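TonB-dependent siderophore receptor (Pseudomonas aeruginosa 39016, PDB 5NEC) probably imports ferric siderophores, and antibiotics conjugated to siderophores, across the outer membrane using energy passed on by TonB. Local coordinates at residues D109-T114 with T301-N306; T118-N123 with S230-E235; T285-H290 with T297-S302. All blocks are in the same frame, centred on the assembly; numbering follows the deposited sequence.

Contact 1. Residues D109-T114 with T301-N306; sequences DGVRDT and TSRYGN
With CG anti to the backbone N (chi1 179°) and the chain bent at chi3 (-73°), Arg303 reaches inward from its strand and lays its guanidinium against Val111. Val111 also has its CG1 anti to N; this turns CG2 toward the methyl of Thr301, 4.2 Å from Thr301 CG2, while Val111 CB lies 3.4 Å from Arg303 NH1. Around the edge of the guanidinium, near its plane, gather the carbonyl oxygens of Val111 and Arg112 and the carboxylate of Asp109. The O of Arg112 is 3.8 Å from Arg303 NH1, and Asp109 OD2 stands 4.2 Å from Arg303 NH2, too far for a salt bridge, though the negative charge probably helps hold the guanidinium there. This is the plug-to-wall interface of a TonB-dependent receptor, where residues 109-114 of the plug lie against the inner face of barrel strand 296-316. Arginine suits the place because it spans the gap and still has several N-H groups to share: NH1 bonds to Val108 O and NE to Thr285 OG1, while Asp109 OD2 is bonded to Ser151. Farther along, Gly305 has no side chain, which lets the Thr114 methyl approach the wall, with Thr114 CG2 4.0 Å from Asn306 N.

Contact 2. Residues T118-N123 with S230-E235; sequences TREIFN and SHYHLE
Tyr232 reaches in from the barrel wall and meets Phe122 and Asn123 of the plug. Its CE1 lies 3.7 Å from Phe122 CE1; the two ring planes are 29° apart but slid so far, with centroids 5.8 Å apart, that they barely overlap. The side chains of Asn123 and Tyr232 slide past each other in opposite directions, the amide plane 26° from the ring, with Asn123 ND2 3.6 Å from Tyr232 CD1. That short, flat amide can lie beside the ring, and Asn123 CB sits over the centre of the Phe122 ring, 4.2 Å above its plane. Leu234, two residues on, on the same side of the strand, adds its methyls: CD2 is 4.0 Å from Glu120 CB, and CD1 packs near Phe122 CE1. Strand 225-238 belongs to the family's transmembrane barrel and 118-123 is a plug loop inside it, so aromatic and aliphatic groups suit this largely buried interface. A water accepts from Asn123 N at 3.0 Å and makes weak bonds to Glu120 O and Tyr232 OH, a loose bridge from the phenol to the loop backbone. One shell out, Glu120 helps fix the turn of the loop: its chain bends at chi2 (64°) and brings OE2 back to accept from Ile121 N at 2.8 Å and from Phe122 N, the latter on its anti lone pair. Arg210 and Arg173 form salt bridges with this carboxylate, probably keeping it ionised.

Contact 3. Residues T285-H290 with T297-S302; sequences TITVEH and TIRNTS
Glu289 and Arg299 face each other as a non-hydrogen-bonded pair, their side chains side by side and pointing the same way. Along Arg299, CB comes first, 4.0 Å from Glu289 CG; CG then packs closer against that same methylene, at 3.7 Å. The chain runs on extended to NE, which passes 3.9 Å from Thr287 CG2; NH2 lies 4.1 Å from the same methyl, and NH1 forms a salt bridge with Glu289 OE2 at 3.0 Å. With their planes 65° apart, carboxylate and guanidinium do not lie flat together, and the close contact is the single NH1 to OE2 pair. Such long, flexible chains suit the pair: methylenes pack while charges meet. Thr287 and Thr301 follow on the same face, beta-branched residues favouring the extended backbone. Ile286, Val288 and His290 pair with Ser302, Asn300 and Ile298 through two N-H...O bonds each (Val288 N to Asn300 O 2.8 Å), while Ile286 and Val288 lie on the surface, as befits a barrel exterior. Segments 285-290 and 297-302 run antiparallel, 172° between their directions, in the arms of a beta hairpin. Strand 225-238 flanks one side, where Arg226 takes the other oxygen of Glu289, and strand 327-354 the other, where Phe349 packs against Arg299.

In the fold
Contacts 1 and 2 both join plug to barrel, with centres about 13 Å apart, and contact 3 lies within the wall, its centre about 13 Å from that of contact 1 and about 21 Å from that of contact 2. Along the chain the plug segments 109-114 and 118-123 come first, then wall strands 225-238, 276-291 and 296-316, which are successive neighbours in the barrel. Contacts 1 and 3 share Thr301 and Ser302; Asp113 CB packs on Arg119 NH2 between contacts 1 and 2, and Ser230 N probably bonds to Thr285 O between contacts 2 and 3. One patch of wall thus meets two neighbouring parts of the plug that fills the barrel, the domain expected to rearrange when substrate passes.

Contact 1. Residues D109-T114 with T301-N306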
ATOM      1  N   ASP A 109      -4.877   3.219  11.284  1.00 50.85           N
ATOM      2  CA  ASP A 109      -5.826   3.932  12.142  1.00 53.91           C
ATOM      3  C   ASP A 109      -5.405   5.377  12.408  1.00 54.36           C
ATOM      4  O   ASP A 109      -5.247   5.790  13.544  1.00 55.89           O
ATOM      5  CB  ASP A 109      -6.026   3.185  13.459  1.00 55.45           C
ATOM      6  CG  ASP A 109      -6.525   1.773  13.249  1.00 56.29           C
ATOM      7  OD1 ASP A 109      -7.661   1.612  12.756  1.00 56.65           O
ATOM      8  OD2 ASP A 109      -5.779   0.813  13.563  1.00 59.30           O
ATOM      9  N   GLY A 110      -5.174   6.115  11.333  1.00 55.44           N
ATOM     10  CA  GLY A 110      -4.851   7.535  11.395  1.00 57.51           C
ATOM     11  C   GLY A 110      -3.544   7.932  12.064  1.00 59.23           C
ATOM     12  O   GLY A 110      -3.371   9.094  12.407  1.00 60.10           O
ATOM     13  N   VAL A 111      -2.621   6.990  12.254  1.00 60.47           N
ATOM     14  CA  VAL A 111      -1.317   7.298  12.854  1.00 61.88           C
ATOM     15  C   VAL A 111      -0.230   6.731  11.960  1.00 60.73           C
ATOM     16  O   VAL A 111      -0.432   5.676  11.364  1.00 59.14           O
ATOM     17  CB  VAL A 111      -1.214   6.700  14.276  1.00 64.11           C
ATOM     18  CG1 VAL A 111       0.159   6.992  14.905  1.00 66.48           C
ATOM     19  CG2 VAL A 111      -2.361   7.207  15.143  1.00 65.25           C
ATOM     20  N   ARG A 112       0.904   7.423  11.856  1.00 66.92           N
ATOM     21  CA  ARG A 112       1.990   7.016  10.917  1.00 73.47           C
ATOM     22  C   ARG A 112       2.598   5.691  11.350  1.00 74.75           C
ATOM     23  O   ARG A 112       2.434   5.289  12.504  1.00 68.83           O
ATOM     24  CB  ARG A 112       3.068   8.093  10.775  1.00 78.31           C
ATOM     25  CG  ARG A 112       3.676   8.182   9.351  1.00 83.27           C
ATOM     26  CD  ARG A 112       4.780   9.245   9.218  1.00 85.94           C
ATOM     27  NE  ARG A 112       4.311  10.583   8.802  1.00 88.37           N
ATOM     28  CZ  ARG A 112       4.715  11.754   9.313  1.00 91.82           C
ATOM     29  NH1 ARG A 112       5.612  11.821  10.305  1.00 92.44           N
ATOM     30  NH2 ARG A 112       4.196  12.885   8.834  1.00 91.91           N
ATOM     31  N   ASP A 113       3.273   4.998  10.428  1.00 81.66           N
ATOM     32  CA  ASP A 113       3.831   3.668  10.726  1.00 86.07           C
ATOM     33  C   ASP A 113       5.353   3.523  10.510  1.00 87.47           C
ATOM     34  O   ASP A 113       5.954   4.160   9.629  1.00 92.75           O
ATOM     35  CB  ASP A 113       3.064   2.614   9.921  1.00 87.58           C
ATOM     36  CG  ASP A 113       3.064   1.225  10.591  1.00 89.67           C
ATOM     37  OD1 ASP A 113       4.154   0.758  10.999  1.00 94.17           O
ATOM     38  OD2 ASP A 113       1.980   0.592  10.715  1.00 88.65           O
ATOM     39  N   THR A 114       5.933   2.655  11.341  1.00 86.32           N
ATOM     40  CA  THR A 114       7.364   2.323  11.364  1.00 88.53           C
ATOM     41  C   THR A 114       7.826   1.574  10.115  1.00 87.32           C
ATOM     42  O   THR A 114       8.409   2.151   9.196  1.00 85.62           O
ATOM     43  CB  THR A 114       7.707   1.513  12.666  1.00 92.52           C
ATOM     44  OG1 THR A 114       9.128   1.433  12.862  1.00 93.97           O
ATOM     45  CG2 THR A 114       7.107   0.082  12.677  1.00 92.70           C
ATOM     46  N   THR A 301      -4.019   8.805  21.861  1.00 45.25           N
ATOM     47  CA  THR A 301      -3.516   7.592  21.261  1.00 45.33           C
ATOM     48  C   THR A 301      -2.006   7.576  21.414  1.00 44.28           C
ATOM     49  O   THR A 301      -1.329   8.559  21.118  1.00 42.27           O
ATOM     50  CB  THR A 301      -3.895   7.526  19.775  1.00 47.21           C
ATOM     51  OG1 THR A 301      -5.319   7.617  19.659  1.00 51.30           O
ATOM     52  CG2 THR A 301      -3.419   6.205  19.122  1.00 47.06           C
ATOM     53  N   SER A 302      -1.490   6.451  21.894  1.00 44.24           N
ATOM     54  CA  SER A 302      -0.065   6.237  22.022  1.00 44.31           C
ATOM     55  C   SER A 302       0.292   5.026  21.204  1.00 44.14           C
ATOM     56  O   SER A 302      -0.348   3.989  21.339  1.00 41.76           O
ATOM     57  CB  SER A 302       0.306   6.005  23.481  1.00 44.49           C
ATOM     58  OG  SER A 302      -0.109   7.119  24.234  1.00 44.47           O
ATOM     59  N   ARG A 303       1.300   5.166  20.345  1.00 45.94           N
ATOM     60  CA  ARG A 303       1.818   4.046  19.589  1.00 47.27           C
ATOM     61  C   ARG A 303       3.336   3.927  19.812  1.00 48.09           C
ATOM     62  O   ARG A 303       4.071   4.911  19.687  1.00 47.02           O
ATOM     63  CB  ARG A 303       1.461   4.192  18.103  1.00 48.75           C
ATOM     64  CG  ARG A 303       2.009   3.055  17.249  1.00 51.40           C
ATOM     65  CD  ARG A 303       1.385   3.048  15.870  1.00 52.67           C
ATOM     66  NE  ARG A 303       0.011   2.582  15.925  1.00 54.79           N
ATOM     67  CZ  ARG A 303      -0.901   2.777  14.971  1.00 57.01           C
ATOM     68  NH1 ARG A 303      -0.605   3.427  13.846  1.00 57.87           N
ATOM     69  NH2 ARG A 303      -2.134   2.300  15.131  1.00 57.15           N
ATOM     70  N   TYR A 304       3.782   2.729  20.183  1.00 49.55           N
ATOM     71  CA  TYR A 304       5.180   2.353  20.112  1.00 50.64           C
ATOM     72  C   TYR A 304       5.330   1.266  19.029  1.00 50.35           C
ATOM     73  O   TYR A 304       4.613   0.265  19.035  1.00 48.76           O
ATOM     74  CB  TYR A 304       5.709   1.848  21.452  1.00 53.33           C
ATOM     75  CG  TYR A 304       7.197   1.550  21.378  1.00 56.64           C
ATOM     76  CD1 TYR A 304       8.144   2.549  21.666  1.00 60.01           C
ATOM     77  CD2 TYR A 304       7.667   0.306  20.953  1.00 56.71           C
ATOM     78  CE1 TYR A 304       9.509   2.307  21.554  1.00 59.70           C
ATOM     79  CE2 TYR A 304       9.026   0.060  20.838  1.00 58.24           C
ATOM     80  CZ  TYR A 304       9.943   1.052  21.143  1.00 59.62           C
ATOM     81  OH  TYR A 304      11.282   0.787  21.020  1.00 60.25           O
ATOM     82  N   GLY A 305       6.290   1.464  18.127  1.00 50.46           N
ATOM     83  CA  GLY A 305       6.556   0.539  17.027  1.00 48.63           C
ATOM     84  C   GLY A 305       8.025   0.206  16.912  1.00 47.69           C
ATOM     85  O   GLY A 305       8.870   1.001  17.258  1.00 46.82           O
ATOM     86  N   ASN A 306       8.321  -0.973  16.386  1.00 49.12           N
ATOM     87  CA  ASN A 306       9.666  -1.516  16.330  1.00 50.23           C
ATOM     88  C   ASN A 306       9.748  -2.449  15.112  1.00 50.86           C
ATOM     89  O   ASN A 306       9.005  -3.432  15.050  1.00 49.52           O
ATOM     90  CB  ASN A 306       9.902  -2.278  17.633  1.00 53.43           C
ATOM     91  CG  ASN A 306      11.189  -3.065  17.641  1.00 56.34           C
ATOM     92  OD1 ASN A 306      12.149  -2.713  16.957  1.00 61.10           O
ATOM     93  ND2 ASN A 306      11.185  -4.179  18.345  1.00 58.34           N
TER

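Contact 2. Residues T118-N123 with S230-E235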
ATOM      1  N   THR A 118       6.578  -4.668   3.815  1.00 78.66           N
ATOM      2  CA  THR A 118       5.493  -5.297   3.017  1.00 75.68           C
ATOM      3  C   THR A 118       4.297  -5.653   3.919  1.00 72.31           C
ATOM      4  O   THR A 118       4.413  -6.480   4.841  1.00 77.71           O
ATOM      5  CB  THR A 118       5.960  -6.594   2.290  1.00 75.42           C
ATOM      6  OG1 THR A 118       7.168  -6.352   1.558  1.00 74.87           O
ATOM      7  CG2 THR A 118       4.873  -7.124   1.338  1.00 72.87           C
ATOM      8  N   ARG A 119       3.150  -5.053   3.634  1.00 65.30           N
ATOM      9  CA  ARG A 119       2.018  -5.114   4.530  1.00 61.54           C
ATOM     10  C   ARG A 119       1.015  -6.187   4.152  1.00 59.90           C
ATOM     11  O   ARG A 119       0.665  -6.380   2.993  1.00 58.31           O
ATOM     12  CB  ARG A 119       1.349  -3.761   4.626  1.00 60.32           C
ATOM     13  CG  ARG A 119       2.193  -2.784   5.385  1.00 61.64           C
ATOM     14  CD  ARG A 119       1.532  -1.430   5.429  1.00 65.12           C
ATOM     15  NE  ARG A 119       2.413  -0.486   6.094  1.00 66.04           N
ATOM     16  CZ  ARG A 119       3.464   0.106   5.523  1.00 69.61           C
ATOM     17  NH1 ARG A 119       3.780  -0.108   4.240  1.00 71.49           N
ATOM     18  NH2 ARG A 119       4.191   0.957   6.224  1.00 71.14           N
ATOM     19  N   GLU A 120       0.531  -6.847   5.186  1.00 58.56           N
ATOM     20  CA  GLU A 120      -0.327  -8.002   5.069  1.00 57.18           C
ATOM     21  C   GLU A 120      -1.744  -7.441   5.312  1.00 56.38           C
ATOM     22  O   GLU A 120      -1.863  -6.264   5.624  1.00 57.64           O
ATOM     23  CB  GLU A 120       0.229  -9.049   6.049  1.00 55.73           C
ATOM     24  CG  GLU A 120      -0.673 -10.125   6.548  1.00 57.79           C
ATOM     25  CD  GLU A 120      -1.200 -11.078   5.501  1.00 54.55           C
ATOM     26  OE1 GLU A 120      -0.456 -11.923   4.968  1.00 50.62           O
ATOM     27  OE2 GLU A 120      -2.426 -11.011   5.285  1.00 55.11           O
ATOM     28  N   ILE A 121      -2.803  -8.210   5.051  1.00 55.37           N
ATOM     29  CA  ILE A 121      -4.183  -7.723   5.252  1.00 54.93           C
ATOM     30  C   ILE A 121      -5.005  -8.475   6.313  1.00 52.85           C
ATOM     31  O   ILE A 121      -6.117  -8.045   6.589  1.00 49.69           O
ATOM     32  CB  ILE A 121      -4.999  -7.635   3.916  1.00 55.24           C
ATOM     33  CG1 ILE A 121      -5.042  -8.968   3.144  1.00 56.87           C
ATOM     34  CG2 ILE A 121      -4.426  -6.563   3.015  1.00 55.52           C
ATOM     35  CD1 ILE A 121      -5.891 -10.053   3.775  1.00 57.08           C
ATOM     36  N   PHE A 122      -4.480  -9.562   6.905  1.00 51.92           N
ATOM     37  CA  PHE A 122      -5.256 -10.396   7.859  1.00 51.63           C
ATOM     38  C   PHE A 122      -5.857  -9.600   9.021  1.00 52.60           C
ATOM     39  O   PHE A 122      -6.952  -9.923   9.459  1.00 53.79           O
ATOM     40  CB  PHE A 122      -4.459 -11.611   8.408  1.00 51.03           C
ATOM     41  CG  PHE A 122      -3.570 -11.300   9.609  1.00 52.39           C
ATOM     42  CD1 PHE A 122      -2.363 -10.613   9.449  1.00 50.78           C
ATOM     43  CD2 PHE A 122      -3.923 -11.710  10.884  1.00 51.70           C
ATOM     44  CE1 PHE A 122      -1.542 -10.327  10.531  1.00 50.34           C
ATOM     45  CE2 PHE A 122      -3.106 -11.419  11.978  1.00 51.90           C
ATOM     46  CZ  PHE A 122      -1.907 -10.736  11.804  1.00 51.26           C
ATOM     47  N   ASN A 123      -5.174  -8.549   9.483  1.00 53.34           N
ATOM     48  CA  ASN A 123      -5.674  -7.721  10.586  1.00 54.50           C
ATOM     49  C   ASN A 123      -6.456  -6.467  10.160  1.00 54.04           C
ATOM     50  O   ASN A 123      -6.737  -5.617  11.000  1.00 53.88           O
ATOM     51  CB  ASN A 123      -4.509  -7.320  11.493  1.00 55.55           C
ATOM     52  CG  ASN A 123      -4.963  -6.917  12.893  1.00 57.69           C
ATOM     53  OD1 ASN A 123      -5.821  -7.576  13.508  1.00 57.45           O
ATOM     54  ND2 ASN A 123      -4.399  -5.821  13.398  1.00 58.45           N
ATOM     55  N   SER A 230      -3.981  -2.619  21.747  1.00 50.49           N
ATOM     56  CA  SER A 230      -3.703  -3.539  20.642  1.00 50.99           C
ATOM     57  C   SER A 230      -2.229  -3.826  20.534  1.00 49.55           C
ATOM     58  O   SER A 230      -1.402  -2.958  20.767  1.00 48.31           O
ATOM     59  CB  SER A 230      -4.175  -2.943  19.324  1.00 52.00           C
ATOM     60  OG  SER A 230      -5.597  -2.905  19.330  1.00 59.56           O
ATOM     61  N   HIS A 231      -1.898  -5.051  20.175  1.00 48.53           N
ATOM     62  CA  HIS A 231      -0.572  -5.357  19.736  1.00 48.91           C
ATOM     63  C   HIS A 231      -0.659  -6.039  18.377  1.00 48.31           C
ATOM     64  O   HIS A 231      -1.603  -6.791  18.119  1.00 47.05           O
ATOM     65  CB  HIS A 231       0.194  -6.209  20.749  1.00 52.32           C
ATOM     66  CG  HIS A 231       1.665  -6.246  20.478  1.00 56.13           C
ATOM     67  ND1 HIS A 231       2.538  -5.311  20.996  1.00 59.53           N
ATOM     68  CD2 HIS A 231       2.402  -7.035  19.662  1.00 56.82           C
ATOM     69  CE1 HIS A 231       3.756  -5.552  20.540  1.00 59.98           C
ATOM     70  NE2 HIS A 231       3.698  -6.590  19.724  1.00 57.13           N
ATOM     71  N   TYR A 232       0.314  -5.731  17.508  1.00 46.28           N
ATOM     72  CA  TYR A 232       0.431  -6.307  16.176  1.00 45.54           C
ATOM     73  C   TYR A 232       1.855  -6.863  15.966  1.00 46.18           C
ATOM     74  O   TYR A 232       2.847  -6.170  16.155  1.00 44.75           O
ATOM     75  CB  TYR A 232       0.109  -5.251  15.108  1.00 44.44           C
ATOM     76  CG  TYR A 232       0.194  -5.786  13.696  1.00 44.84           C
ATOM     77  CD1 TYR A 232      -0.856  -6.494  13.144  1.00 45.90           C
ATOM     78  CD2 TYR A 232       1.340  -5.596  12.913  1.00 44.97           C
ATOM     79  CE1 TYR A 232      -0.793  -6.985  11.851  1.00 47.15           C
ATOM     80  CE2 TYR A 232       1.417  -6.091  11.619  1.00 45.52           C
ATOM     81  CZ  TYR A 232       0.344  -6.778  11.090  1.00 46.94           C
ATOM     82  OH  TYR A 232       0.382  -7.287   9.814  1.00 48.15           O
ATOM     83  N   HIS A 233       1.944  -8.116  15.559  1.00 46.82           N
ATOM     84  CA  HIS A 233       3.212  -8.761  15.349  1.00 48.11           C
ATOM     85  C   HIS A 233       3.187  -9.539  14.042  1.00 47.84           C
ATOM     86  O   HIS A 233       2.303 -10.370  13.863  1.00 47.42           O
ATOM     87  CB  HIS A 233       3.519  -9.713  16.490  1.00 50.00           C
ATOM     88  CG  HIS A 233       4.853 -10.372  16.366  1.00 53.19           C
ATOM     89  ND1 HIS A 233       6.018  -9.747  16.744  1.00 56.21           N
ATOM     90  CD2 HIS A 233       5.218 -11.572  15.858  1.00 56.53           C
ATOM     91  CE1 HIS A 233       7.047 -10.532  16.485  1.00 57.61           C
ATOM     92  NE2 HIS A 233       6.588 -11.645  15.947  1.00 58.75           N
ATOM     93  N   LEU A 234       4.146  -9.262  13.149  1.00 46.90           N
ATOM     94  CA  LEU A 234       4.339 -10.037  11.924  1.00 45.47           C
ATOM     95  C   LEU A 234       5.823 -10.300  11.694  1.00 44.59           C
ATOM     96  O   LEU A 234       6.652  -9.394  11.793  1.00 42.30           O
ATOM     97  CB  LEU A 234       3.756  -9.299  10.712  1.00 46.30           C
ATOM     98  CG  LEU A 234       3.685 -10.136   9.414  1.00 47.38           C
ATOM     99  CD1 LEU A 234       2.485 -11.071   9.431  1.00 47.83           C
ATOM    100  CD2 LEU A 234       3.616  -9.236   8.202  1.00 47.62           C
ATOM    101  N   GLU A 235       6.135 -11.544  11.355  1.00 46.06           N
ATOM    102  CA  GLU A 235       7.490 -12.002  11.097  1.00 47.42           C
ATOM    103  C   GLU A 235       7.494 -12.673   9.738  1.00 46.18           C
ATOM    104  O   GLU A 235       6.582 -13.441   9.442  1.00 46.02           O
ATOM    105  CB  GLU A 235       7.874 -13.019  12.160  1.00 51.52           C
ATOM    106  CG  GLU A 235       9.372 -13.267  12.309  1.00 55.85           C
ATOM    107  CD  GLU A 235       9.720 -13.574  13.743  1.00 61.56           C
ATOM    108  OE1 GLU A 235       9.396 -12.700  14.602  1.00 64.83           O
ATOM    109  OE2 GLU A 235      10.283 -14.659  14.018  1.00 66.44           O
TER
HETATM  110  O   HOH W   1      -2.718  -7.086   8.444  1.00 36.43           O

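Contact 3. Residues T285-H290 with T297-S302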
ATOM      1  N   THR A 285      -0.449  -0.264  20.452  1.00 43.11           N
ATOM      2  CA  THR A 285      -1.260   0.948  20.371  1.00 43.45           C
ATOM      3  C   THR A 285      -2.193   0.990  21.579  1.00 43.40           C
ATOM      4  O   THR A 285      -2.807  -0.020  21.918  1.00 42.12           O
ATOM      5  CB  THR A 285      -2.077   1.000  19.053  1.00 42.76           C
ATOM      6  OG1 THR A 285      -1.194   0.839  17.943  1.00 45.34           O
ATOM      7  CG2 THR A 285      -2.783   2.332  18.889  1.00 42.59           C
ATOM      8  N   ILE A 286      -2.286   2.155  22.220  1.00 44.68           N
ATOM      9  CA  ILE A 286      -3.162   2.381  23.382  1.00 46.23           C
ATOM     10  C   ILE A 286      -3.989   3.618  23.128  1.00 46.27           C
ATOM     11  O   ILE A 286      -3.439   4.705  22.965  1.00 43.75           O
ATOM     12  CB  ILE A 286      -2.333   2.561  24.677  1.00 47.32           C
ATOM     13  CG1 ILE A 286      -1.670   1.224  25.026  1.00 49.16           C
ATOM     14  CG2 ILE A 286      -3.195   2.986  25.845  1.00 46.85           C
ATOM     15  CD1 ILE A 286      -0.487   1.328  25.925  1.00 49.98           C
ATOM     16  N   THR A 287      -5.310   3.454  23.110  1.00 48.96           N
ATOM     17  CA  THR A 287      -6.242   4.534  22.776  1.00 51.01           C
ATOM     18  C   THR A 287      -7.197   4.764  23.956  1.00 52.04           C
ATOM     19  O   THR A 287      -7.851   3.822  24.399  1.00 52.42           O
ATOM     20  CB  THR A 287      -7.036   4.185  21.490  1.00 51.73           C
ATOM     21  OG1 THR A 287      -6.117   3.872  20.436  1.00 52.93           O
ATOM     22  CG2 THR A 287      -7.885   5.352  21.033  1.00 52.27           C
ATOM     23  N   VAL A 288      -7.265   6.000  24.460  1.00 51.62           N
ATOM     24  CA  VAL A 288      -8.215   6.399  25.513  1.00 53.07           C
ATOM     25  C   VAL A 288      -9.175   7.463  24.958  1.00 54.66           C
ATOM     26  O   VAL A 288      -8.728   8.498  24.474  1.00 53.02           O
ATOM     27  CB  VAL A 288      -7.484   6.949  26.758  1.00 53.48           C
ATOM     28  CG1 VAL A 288      -8.489   7.357  27.844  1.00 54.47           C
ATOM     29  CG2 VAL A 288      -6.521   5.903  27.305  1.00 52.57           C
ATOM     30  N   GLU A 289     -10.481   7.194  25.012  1.00 56.95           N
ATOM     31  CA  GLU A 289     -11.524   8.140  24.581  1.00 61.16           C
ATOM     32  C   GLU A 289     -12.423   8.494  25.755  1.00 60.88           C
ATOM     33  O   GLU A 289     -12.773   7.625  26.551  1.00 59.89           O
ATOM     34  CB  GLU A 289     -12.421   7.530  23.515  1.00 64.06           C
ATOM     35  CG  GLU A 289     -11.963   7.717  22.095  1.00 67.46           C
ATOM     36  CD  GLU A 289     -13.028   7.268  21.112  1.00 72.15           C
ATOM     37  OE1 GLU A 289     -13.542   6.132  21.266  1.00 76.79           O
ATOM     38  OE2 GLU A 289     -13.370   8.049  20.194  1.00 74.54           O
ATOM     39  N   HIS A 290     -12.820   9.757  25.837  1.00 58.84           N
ATOM     40  CA  HIS A 290     -13.759  10.203  26.854  1.00 59.43           C
ATOM     41  C   HIS A 290     -14.711  11.240  26.275  1.00 58.60           C
ATOM     42  O   HIS A 290     -14.271  12.246  25.723  1.00 60.02           O
ATOM     43  CB  HIS A 290     -13.017  10.787  28.074  1.00 59.50           C
ATOM     44  CG  HIS A 290     -13.935  11.331  29.127  1.00 61.93           C
ATOM     45  ND1 HIS A 290     -14.844  10.541  29.809  1.00 62.34           N
ATOM     46  CD2 HIS A 290     -14.104  12.588  29.593  1.00 62.65           C
ATOM     47  CE1 HIS A 290     -15.524  11.289  30.653  1.00 61.65           C
ATOM     48  NE2 HIS A 290     -15.091  12.533  30.548  1.00 62.92           N
ATOM     49  N   THR A 297     -15.815  14.909  22.272  1.00 57.68           N
ATOM     50  CA  THR A 297     -15.000  13.761  22.677  1.00 57.09           C
ATOM     51  C   THR A 297     -13.514  14.129  22.634  1.00 56.12           C
ATOM     52  O   THR A 297     -13.047  14.749  21.681  1.00 55.25           O
ATOM     53  CB  THR A 297     -15.239  12.547  21.749  1.00 57.49           C
ATOM     54  OG1 THR A 297     -16.625  12.174  21.799  1.00 58.84           O
ATOM     55  CG2 THR A 297     -14.383  11.343  22.170  1.00 57.03           C
ATOM     56  N   ILE A 298     -12.796  13.759  23.691  1.00 55.24           N
ATOM     57  CA  ILE A 298     -11.341  13.887  23.748  1.00 53.78           C
ATOM     58  C   ILE A 298     -10.731  12.500  23.634  1.00 52.22           C
ATOM     59  O   ILE A 298     -11.237  11.540  24.209  1.00 50.94           O
ATOM     60  CB  ILE A 298     -10.829  14.620  25.017  1.00 54.66           C
ATOM     61  CG1 ILE A 298      -9.335  14.915  24.874  1.00 54.88           C
ATOM     62  CG2 ILE A 298     -11.069  13.826  26.303  1.00 54.54           C
ATOM     63  CD1 ILE A 298      -8.781  15.803  25.958  1.00 55.68           C
ATOM     64  N   ARG A 299      -9.637  12.407  22.883  1.00 52.85           N
ATOM     65  CA  ARG A 299      -9.021  11.120  22.544  1.00 52.61           C
ATOM     66  C   ARG A 299      -7.505  11.230  22.605  1.00 49.37           C
ATOM     67  O   ARG A 299      -6.936  12.201  22.102  1.00 49.58           O
ATOM     68  CB  ARG A 299      -9.472  10.732  21.157  1.00 55.16           C
ATOM     69  CG  ARG A 299      -9.010   9.385  20.641  1.00 57.93           C
ATOM     70  CD  ARG A 299      -9.014   9.465  19.131  1.00 61.95           C
ATOM     71  NE  ARG A 299      -8.930   8.156  18.512  1.00 66.84           N
ATOM     72  CZ  ARG A 299      -9.960   7.453  18.039  1.00 72.47           C
ATOM     73  NH1 ARG A 299     -11.222   7.905  18.125  1.00 74.59           N
ATOM     74  NH2 ARG A 299      -9.725   6.253  17.496  1.00 74.64           N
ATOM     75  N   ASN A 300      -6.861  10.267  23.260  1.00 47.16           N
ATOM     76  CA  ASN A 300      -5.400  10.178  23.274  1.00 45.86           C
ATOM     77  C   ASN A 300      -4.999   8.821  22.754  1.00 44.45           C
ATOM     78  O   ASN A 300      -5.560   7.821  23.155  1.00 43.65           O
ATOM     79  CB  ASN A 300      -4.816  10.402  24.667  1.00 45.21           C
ATOM     80  CG  ASN A 300      -3.320  10.636  24.634  1.00 45.52           C
ATOM     81  OD1 ASN A 300      -2.860  11.767  24.554  1.00 45.47           O
ATOM     82  ND2 ASN A 300      -2.551   9.557  24.661  1.00 46.52           N
ATOM     83  N   THR A 301      -4.019   8.805  21.861  1.00 45.25           N
ATOM     84  CA  THR A 301      -3.516   7.592  21.261  1.00 45.33           C
ATOM     85  C   THR A 301      -2.006   7.576  21.414  1.00 44.28           C
ATOM     86  O   THR A 301      -1.329   8.559  21.118  1.00 42.27           O
ATOM     87  CB  THR A 301      -3.895   7.526  19.775  1.00 47.21           C
ATOM     88  OG1 THR A 301      -5.319   7.617  19.659  1.00 51.30           O
ATOM     89  CG2 THR A 301      -3.419   6.205  19.122  1.00 47.06           C
ATOM     90  N   SER A 302      -1.490   6.451  21.894  1.00 44.24           N
ATOM     91  CA  SER A 302      -0.065   6.237  22.022  1.00 44.31           C
ATOM     92  C   SER A 302       0.292   5.026  21.204  1.00 44.14           C
ATOM     93  O   SER A 302      -0.348   3.989  21.339  1.00 41.76           O
ATOM     94  CB  SER A 302       0.306   6.005  23.481  1.00 44.49           C
ATOM     95  OG  SER A 302      -0.109   7.119  24.234  1.00 44.47           O
TER